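Sulfatase (Bacteroides fragilis CAG:558, PDB 6USS) probably hydrolyses aryl sulfate esters, with a bound calcium ion in its active site. Local coordinates at residues R33-L38 and Q251-Y256; E70-Q75 and I361-G366; V317-D322 and R357-V362. The protein carries 1 engineered substitution. All coordinates share one frame; numbering follows the deposited sequence.

Interaction 1. Residues R33-L38 and Q251-Y256; sequences RPNIIL and QPFFLY
I36, I37 and L38 pair in parallel register with F254, L255 and Y256, the axes of the two strands lying 4.8 Å apart and within 4° of each other. Three backbone hydrogen bonds join them, from I36 N to F253 O, from L255 N to I36 O and from L38 N to L255 O. At the start of the ladder a side chain extends the pattern: N35 OD1 accepts a hydrogen bond from F253 N at 2.9 Å, in the carbonyl plane and on a lone pair. The side-chain amide of N35 lies flat over the F253 ring, their planes 11° apart, with N35 CB 3.5 Å from the ring centroid in a CH-pi contact. F253 reaches this place by setting CG between its backbone N and carbonyl carbon (chi1 67°), while N35 ND2 turns to T315 OG1. I37 CG1 meets the edge of that ring, 3.9 Å from F253 CE1. The other face of the sheet carries I36, F254, L38 and Y256. Here I36 CG2 lies 3.8 Å from F254 CD1, and L38 runs alongside Y256 with its CD2 3.6 Å from Y256 CD1. Before the strands, P252 CG sits over the rim of one face of the R33 guanidinium, whose NH1 bonds to N156 O. Helix 383-390 packs on I36 and L38, and helix 88-97 covers L38 and Y256. Neighbouring parallel strands with helices packed on the I36/L38/Y256 face are consistent with the central sheet of the alkaline phosphatase-like fold, the clan to which sulfatases are assigned.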
# COMPACT_ATOMS: atom_id res chain seq x y z
N ARG A 33 6.30 13.81 -18.10
CA ARG A 33 5.18 13.58 -17.18
C ARG A 33 5.43 14.25 -15.84
O ARG A 33 6.38 13.91 -15.13
CB ARG A 33 4.93 12.07 -16.97
CG ARG A 33 3.90 11.48 -17.94
CD ARG A 33 3.46 10.09 -17.54
NE ARG A 33 4.57 9.29 -17.05
CZ ARG A 33 4.42 8.12 -16.44
NH1 ARG A 33 3.21 7.62 -16.25
NH2 ARG A 33 5.49 7.44 -16.03
N PRO A 34 4.58 15.20 -15.47
CA PRO A 34 4.86 16.01 -14.29
C PRO A 34 4.54 15.29 -12.99
O PRO A 34 3.72 14.37 -12.95
CB PRO A 34 3.93 17.21 -14.47
CG PRO A 34 2.72 16.60 -15.16
CD PRO A 34 3.28 15.54 -16.08
N ASN A 35 5.21 15.72 -11.93
CA ASN A 35 4.71 15.44 -10.60
C ASN A 35 3.51 16.32 -10.32
O ASN A 35 3.37 17.42 -10.87
CB ASN A 35 5.78 15.68 -9.54
CG ASN A 35 7.10 15.09 -9.92
OD1 ASN A 35 7.27 13.87 -9.96
ND2 ASN A 35 8.05 15.94 -10.22
N ILE A 36 2.64 15.84 -9.44
CA ILE A 36 1.42 16.52 -9.05
C ILE A 36 1.36 16.55 -7.53
O ILE A 36 1.46 15.50 -6.88
CB ILE A 36 0.20 15.80 -9.63
CG1 ILE A 36 0.34 15.69 -11.15
CG2 ILE A 36 -1.09 16.47 -9.16
CD1 ILE A 36 -0.80 14.96 -11.86
N ILE A 37 1.20 17.74 -6.97
CA ILE A 37 0.86 17.90 -5.56
C ILE A 37 -0.55 18.48 -5.47
O ILE A 37 -0.81 19.58 -5.98
CB ILE A 37 1.85 18.81 -4.82
CG1 ILE A 37 3.26 18.24 -4.85
CG2 ILE A 37 1.38 18.99 -3.38
CD1 ILE A 37 4.28 19.22 -4.27
N LEU A 38 -1.44 17.74 -4.81
CA LEU A 38 -2.76 18.21 -4.41
C LEU A 38 -2.68 18.59 -2.94
O LEU A 38 -2.56 17.72 -2.07
CB LEU A 38 -3.81 17.12 -4.63
CG LEU A 38 -5.23 17.43 -4.15
CD1 LEU A 38 -5.72 18.72 -4.80
CD2 LEU A 38 -6.15 16.26 -4.49
N GLN A 251 10.48 7.64 -11.41
CA GLN A 251 9.05 7.69 -11.72
C GLN A 251 8.51 9.00 -11.17
O GLN A 251 9.06 9.53 -10.19
CB GLN A 251 8.29 6.49 -11.11
CG GLN A 251 8.58 6.20 -9.64
CD GLN A 251 7.76 5.05 -9.04
OE1 GLN A 251 6.68 4.70 -9.53
NE2 GLN A 251 8.28 4.46 -7.97
N PRO A 252 7.46 9.56 -11.75
CA PRO A 252 6.87 10.78 -11.18
C PRO A 252 6.10 10.43 -9.92
O PRO A 252 5.79 9.27 -9.64
CB PRO A 252 5.93 11.27 -12.28
CG PRO A 252 5.51 10.01 -12.98
CD PRO A 252 6.67 9.03 -12.88
N PHE A 253 5.80 11.46 -9.14
CA PHE A 253 5.08 11.25 -7.90
C PHE A 253 3.77 12.04 -7.88
O PHE A 253 3.54 12.98 -8.65
CB PHE A 253 5.94 11.61 -6.68
CG PHE A 253 6.27 13.07 -6.55
CD1 PHE A 253 5.35 13.98 -6.04
CD2 PHE A 253 7.53 13.54 -6.90
CE1 PHE A 253 5.67 15.32 -5.91
CE2 PHE A 253 7.87 14.88 -6.76
CZ PHE A 253 6.94 15.77 -6.28
N PHE A 254 2.90 11.61 -6.98
CA PHE A 254 1.68 12.32 -6.67
C PHE A 254 1.62 12.38 -5.15
O PHE A 254 1.63 11.34 -4.49
CB PHE A 254 0.47 11.61 -7.26
CG PHE A 254 -0.84 12.10 -6.73
CD1 PHE A 254 -1.32 13.35 -7.09
CD2 PHE A 254 -1.59 11.31 -5.87
CE1 PHE A 254 -2.55 13.80 -6.60
CE2 PHE A 254 -2.81 11.76 -5.37
CZ PHE A 254 -3.29 13.00 -5.74
N LEU A 255 1.65 13.58 -4.60
CA LEU A 255 1.53 13.79 -3.17
C LEU A 255 0.16 14.39 -2.88
O LEU A 255 -0.15 15.49 -3.35
CB LEU A 255 2.64 14.71 -2.67
CG LEU A 255 2.43 15.25 -1.25
CD1 LEU A 255 2.29 14.11 -0.30
CD2 LEU A 255 3.58 16.16 -0.84
N TYR A 256 -0.66 13.67 -2.12
CA TYR A 256 -1.93 14.21 -1.63
C TYR A 256 -1.66 14.78 -0.25
O TYR A 256 -1.75 14.09 0.77
CB TYR A 256 -3.02 13.15 -1.59
CG TYR A 256 -4.39 13.62 -1.08
CD1 TYR A 256 -4.93 14.85 -1.46
CD2 TYR A 256 -5.16 12.80 -0.25
CE1 TYR A 256 -6.20 15.27 -1.00
CE2 TYR A 256 -6.41 13.20 0.20
CZ TYR A 256 -6.93 14.43 -0.18
OH TYR A 256 -8.18 14.79 0.29

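Interaction 2. Residues E70-Q75 and I361-G366; sequences ERLAKQ and IVRWPG
R363 and Q75 make the polar link between helix and strand: R363 NH1 donates to Q75 OE1 at 2.9 Å. The oxygen lies almost exactly in the guanidinium plane, whereas the donor stands 47° out of the amide's carbonyl plane, so the bond suits the arginine better than the lone pairs of the glutamine. The two side chains run side by side, and Q75 CB rests 3.7 Å from R363 CD. The arginine chain bends at chi3 (75°), which brings NH1 to OE1, with the guanidinium and amide planes 72° apart. L72 approaches R363 roughly at a right angle; its CD1 sits over the rim of one guanidinium face and also touches R363 CB at 3.7 Å. Deeper in, I361 CG2 packs against the helix, 3.9 Å from A73 CA and 4.0 Å from L72 CG. A water extends the join on the polar side, donating to Q75 O at 2.6 Å and accepting a longer bond from W364 N.

In the next shell, M303 of helix 283-308 touches L72, Q75 and R363, and L306 adds to the wall beside the arginine. L51 lies against both A73 and I361, while the backbone of R363 is held by V317 in the adjacent strand. R71, whose NH2 comes within 5.6 Å of R363 NH1, forms a salt bridge with D304, which probably eases the proximity of the two positive groups. The contact thus lays helix 67-74 against strand 357-363 through an apolar patch at I361, with a neutral acceptor for the buried arginine: Q75 orients one NH1 hydrogen and, being neutral, would leave the positive charge in place, while the CD1 methyl of L72 covers part of one face.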
# COMPACT_ATOMS: atom_id res chain seq x y z
N GLU A 70 -0.28 33.63 -1.89
CA GLU A 70 -0.16 34.74 -2.83
C GLU A 70 0.96 34.49 -3.83
O GLU A 70 0.79 34.71 -5.04
CB GLU A 70 0.10 36.04 -2.06
CG GLU A 70 -1.03 36.51 -1.20
CD GLU A 70 -0.65 37.73 -0.36
OE1 GLU A 70 0.20 38.52 -0.82
OE2 GLU A 70 -1.21 37.89 0.74
N ARG A 71 2.11 34.05 -3.33
CA ARG A 71 3.22 33.60 -4.17
C ARG A 71 2.76 32.57 -5.21
O ARG A 71 3.03 32.72 -6.41
CB ARG A 71 4.31 33.03 -3.25
CG ARG A 71 5.68 32.84 -3.87
CD ARG A 71 6.77 32.67 -2.81
NE ARG A 71 7.70 31.60 -3.15
CZ ARG A 71 7.82 30.48 -2.45
NH1 ARG A 71 7.07 30.31 -1.37
NH2 ARG A 71 8.69 29.53 -2.82
N LEU A 72 2.08 31.51 -4.76
CA LEU A 72 1.61 30.47 -5.68
C LEU A 72 0.66 31.05 -6.73
O LEU A 72 0.73 30.69 -7.92
CB LEU A 72 0.94 29.34 -4.90
CG LEU A 72 0.52 28.07 -5.65
CD1 LEU A 72 1.72 27.32 -6.19
CD2 LEU A 72 -0.32 27.14 -4.78
N ALA A 73 -0.23 31.97 -6.32
CA ALA A 73 -1.19 32.53 -7.27
C ALA A 73 -0.50 33.42 -8.29
O ALA A 73 -0.87 33.40 -9.47
CB ALA A 73 -2.28 33.29 -6.52
N LYS A 74 0.49 34.21 -7.86
CA LYS A 74 1.25 35.03 -8.82
C LYS A 74 1.94 34.19 -9.88
O LYS A 74 2.24 34.71 -10.95
CB LYS A 74 2.29 35.91 -8.10
CG LYS A 74 1.71 37.20 -7.49
CD LYS A 74 2.76 37.96 -6.64
CE LYS A 74 2.20 38.37 -5.25
NZ LYS A 74 2.72 37.48 -4.14
N GLN A 75 2.20 32.90 -9.61
CA GLN A 75 2.78 32.00 -10.59
C GLN A 75 1.75 31.11 -11.28
O GLN A 75 2.12 30.34 -12.18
CB GLN A 75 3.85 31.14 -9.93
CG GLN A 75 4.92 31.95 -9.24
CD GLN A 75 5.65 31.15 -8.15
OE1 GLN A 75 5.02 30.47 -7.32
NE2 GLN A 75 6.97 31.26 -8.14
N ILE A 361 -6.25 27.14 -6.41
CA ILE A 361 -5.12 27.69 -7.15
C ILE A 361 -4.44 26.56 -7.89
O ILE A 361 -4.31 25.45 -7.37
CB ILE A 361 -4.12 28.40 -6.22
CG1 ILE A 361 -4.82 29.37 -5.26
CG2 ILE A 361 -3.08 29.13 -7.03
CD1 ILE A 361 -3.86 30.08 -4.31
N VAL A 362 -3.99 26.83 -9.11
CA VAL A 362 -3.22 25.84 -9.85
C VAL A 362 -1.98 26.51 -10.42
O VAL A 362 -2.09 27.51 -11.15
CB VAL A 362 -4.04 25.16 -10.95
CG1 VAL A 362 -3.12 24.36 -11.86
CG2 VAL A 362 -5.13 24.29 -10.35
N ARG A 363 -0.82 25.97 -10.08
CA ARG A 363 0.43 26.29 -10.75
C ARG A 363 0.76 25.11 -11.63
O ARG A 363 0.57 23.96 -11.23
CB ARG A 363 1.57 26.56 -9.76
CG ARG A 363 2.87 27.05 -10.41
CD ARG A 363 3.92 27.48 -9.38
NE ARG A 363 4.57 26.35 -8.71
CZ ARG A 363 5.34 26.46 -7.62
NH1 ARG A 363 5.57 27.65 -7.07
NH2 ARG A 363 5.89 25.37 -7.09
N TRP A 364 1.19 25.40 -12.85
CA TRP A 364 1.53 24.40 -13.85
C TRP A 364 2.48 25.10 -14.82
O TRP A 364 2.05 25.61 -15.86
CB TRP A 364 0.26 23.90 -14.54
CG TRP A 364 0.45 22.73 -15.47
CD1 TRP A 364 1.63 22.13 -15.81
CD2 TRP A 364 -0.57 22.03 -16.18
NE1 TRP A 364 1.40 21.09 -16.68
CE2 TRP A 364 0.05 21.01 -16.93
CE3 TRP A 364 -1.96 22.15 -16.25
CZ2 TRP A 364 -0.66 20.13 -17.74
CZ3 TRP A 364 -2.67 21.27 -17.05
CH2 TRP A 364 -2.02 20.27 -17.79
N PRO A 365 3.77 25.19 -14.47
CA PRO A 365 4.69 26.04 -15.25
C PRO A 365 4.81 25.59 -16.70
O PRO A 365 4.94 24.40 -16.99
CB PRO A 365 6.02 25.88 -14.49
CG PRO A 365 5.64 25.37 -13.12
CD PRO A 365 4.42 24.54 -13.32
N GLY A 366 4.73 26.56 -17.61
CA GLY A 366 4.75 26.29 -19.03
C GLY A 366 3.39 26.07 -19.67
O GLY A 366 3.28 26.13 -20.91
O HOH W 1 1.39 28.51 -13.90

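Interaction 3. Residues V317-D322 and R357-V362; sequences VIFMSD and REPMIV. With CA (calcium ion), chain C.
Two antiparallel strands of the central sheet meet here, and the first delivers D322 to the calcium site. F319 and I361 form a hydrogen-bonded pair, F319 N to I361 O at 2.8 Å and I361 N to F319 O at 3.1 Å. In the adjoining non-hydrogen-bonded pair, I318 and V362 point the same way and touch through their CG2 atoms. Beyond, the F319 ring turns its edge to P359 O. M320, bent at chi2 (55°), brings SD against the CB atoms of E358 and M360, each 3.9 Å away. E358 folds back along S321, its CG 3.2 Å from S321 O, while S321 OG bonds to M44 O. Helix 383-390 covers I318, M320 and M360; L72 of helix 67-74 touches F319.

D322 grips calcium unequally, with OD2 at 2.2 Å and OD1 at 2.8 Å. D42, D43, N323 and the engineered C88 complete the site, and R92 NE bonds to D322 OD2. The ion and this arginine together would probably offset part of the negative charge of the clustered aspartates, while the hydrogen-bonded pairing at F319 and I361 holds the strand whose end leads to D322.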
# COMPACT_ATOMS: atom_id res chain seq x y z
N VAL A 317 1.03 22.05 -8.86
CA VAL A 317 0.56 22.29 -7.51
C VAL A 317 -0.89 22.71 -7.60
O VAL A 317 -1.23 23.70 -8.27
CB VAL A 317 1.41 23.35 -6.80
CG1 VAL A 317 0.88 23.61 -5.40
CG2 VAL A 317 2.88 22.94 -6.77
N ILE A 318 -1.77 21.97 -6.93
CA ILE A 318 -3.18 22.31 -6.86
C ILE A 318 -3.52 22.58 -5.40
O ILE A 318 -3.39 21.69 -4.55
CB ILE A 318 -4.09 21.20 -7.42
CG1 ILE A 318 -3.65 20.77 -8.82
CG2 ILE A 318 -5.51 21.72 -7.48
CD1 ILE A 318 -4.33 19.50 -9.32
N PHE A 319 -3.96 23.80 -5.13
CA PHE A 319 -4.43 24.21 -3.82
C PHE A 319 -5.94 24.13 -3.79
O PHE A 319 -6.61 24.61 -4.72
CB PHE A 319 -3.97 25.63 -3.50
CG PHE A 319 -4.25 26.05 -2.09
CD1 PHE A 319 -5.50 26.52 -1.73
CD2 PHE A 319 -3.25 26.01 -1.14
CE1 PHE A 319 -5.76 26.92 -0.43
CE2 PHE A 319 -3.50 26.40 0.17
CZ PHE A 319 -4.76 26.86 0.52
N MET A 320 -6.49 23.54 -2.72
CA MET A 320 -7.92 23.36 -2.63
C MET A 320 -8.32 23.26 -1.17
O MET A 320 -7.50 22.98 -0.29
CB MET A 320 -8.36 22.13 -3.43
CG MET A 320 -9.85 21.87 -3.46
SD MET A 320 -10.75 23.30 -4.06
CE MET A 320 -12.34 22.55 -4.44
N SER A 321 -9.60 23.50 -0.90
CA SER A 321 -10.19 23.24 0.40
C SER A 321 -11.44 22.39 0.20
O SER A 321 -12.09 22.44 -0.84
CB SER A 321 -10.54 24.54 1.14
OG SER A 321 -11.19 24.23 2.36
N ASP A 322 -11.80 21.63 1.24
CA ASP A 322 -12.85 20.63 1.08
C ASP A 322 -14.25 21.12 1.43
O ASP A 322 -15.21 20.44 1.06
CB ASP A 322 -12.52 19.39 1.92
CG ASP A 322 -12.80 19.59 3.39
OD1 ASP A 322 -12.68 20.74 3.88
OD2 ASP A 322 -13.17 18.60 4.06
N ARG A 357 -18.25 27.30 -1.67
CA ARG A 357 -17.27 27.98 -2.50
C ARG A 357 -15.90 27.96 -1.82
O ARG A 357 -15.75 28.53 -0.73
CB ARG A 357 -17.70 29.41 -2.82
CG ARG A 357 -17.14 29.86 -4.16
CD ARG A 357 -17.17 31.37 -4.35
NE ARG A 357 -18.50 31.84 -4.68
CZ ARG A 357 -18.79 32.59 -5.74
NH1 ARG A 357 -17.82 32.96 -6.57
NH2 ARG A 357 -20.05 32.98 -5.96
N GLU A 358 -14.90 27.34 -2.48
CA GLU A 358 -13.58 27.02 -1.94
C GLU A 358 -12.46 27.81 -2.61
O GLU A 358 -12.53 28.11 -3.80
CB GLU A 358 -13.29 25.52 -2.11
CG GLU A 358 -14.33 24.61 -1.49
CD GLU A 358 -14.67 25.04 -0.09
OE1 GLU A 358 -15.88 25.25 0.18
OE2 GLU A 358 -13.73 25.19 0.74
N PRO A 359 -11.39 28.13 -1.89
CA PRO A 359 -10.22 28.75 -2.53
C PRO A 359 -9.43 27.71 -3.32
O PRO A 359 -9.10 26.65 -2.79
CB PRO A 359 -9.41 29.29 -1.35
CG PRO A 359 -9.80 28.37 -0.20
CD PRO A 359 -11.27 28.08 -0.42
N MET A 360 -9.11 28.03 -4.57
CA MET A 360 -8.46 27.06 -5.43
C MET A 360 -7.43 27.75 -6.31
O MET A 360 -7.69 28.80 -6.90
CB MET A 360 -9.48 26.30 -6.28
CG MET A 360 -8.88 25.24 -7.18
SD MET A 360 -10.16 24.53 -8.24
CE MET A 360 -9.14 23.72 -9.47
N ILE A 361 -6.25 27.14 -6.41
CA ILE A 361 -5.12 27.69 -7.15
C ILE A 361 -4.44 26.56 -7.89
O ILE A 361 -4.31 25.45 -7.37
CB ILE A 361 -4.12 28.40 -6.22
CG1 ILE A 361 -4.82 29.37 -5.26
CG2 ILE A 361 -3.08 29.13 -7.03
CD1 ILE A 361 -3.86 30.08 -4.31
N VAL A 362 -3.99 26.83 -9.11
CA VAL A 362 -3.22 25.84 -9.85
C VAL A 362 -1.98 26.51 -10.42
O VAL A 362 -2.09 27.51 -11.15
CB VAL A 362 -4.04 25.16 -10.95
CG1 VAL A 362 -3.12 24.36 -11.86
CG2 VAL A 362 -5.13 24.29 -10.35
CA CA C . -13.91 19.36 6.03

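From the N terminus, strand 35-41 pairs with residues 251-256, so that interaction 1 closes a loop of some 210 residues. Helix 67-74 lies inside that loop, yet its partner strand comes long after, so interactions 1 and 2 cross. Interaction 3 opens once interaction 1 has closed, and its much shorter loop ends on the strand that interaction 2 also uses; I361 and V362 serve both. Strand 315-321 is the common neighbour: I37 O probably accepts a hydrogen bond from I318 N, and V317 O one from R363 N. The sheet therefore runs continuously from strand 253-258 to strand 357-363, with helix 67-74 packed beside it.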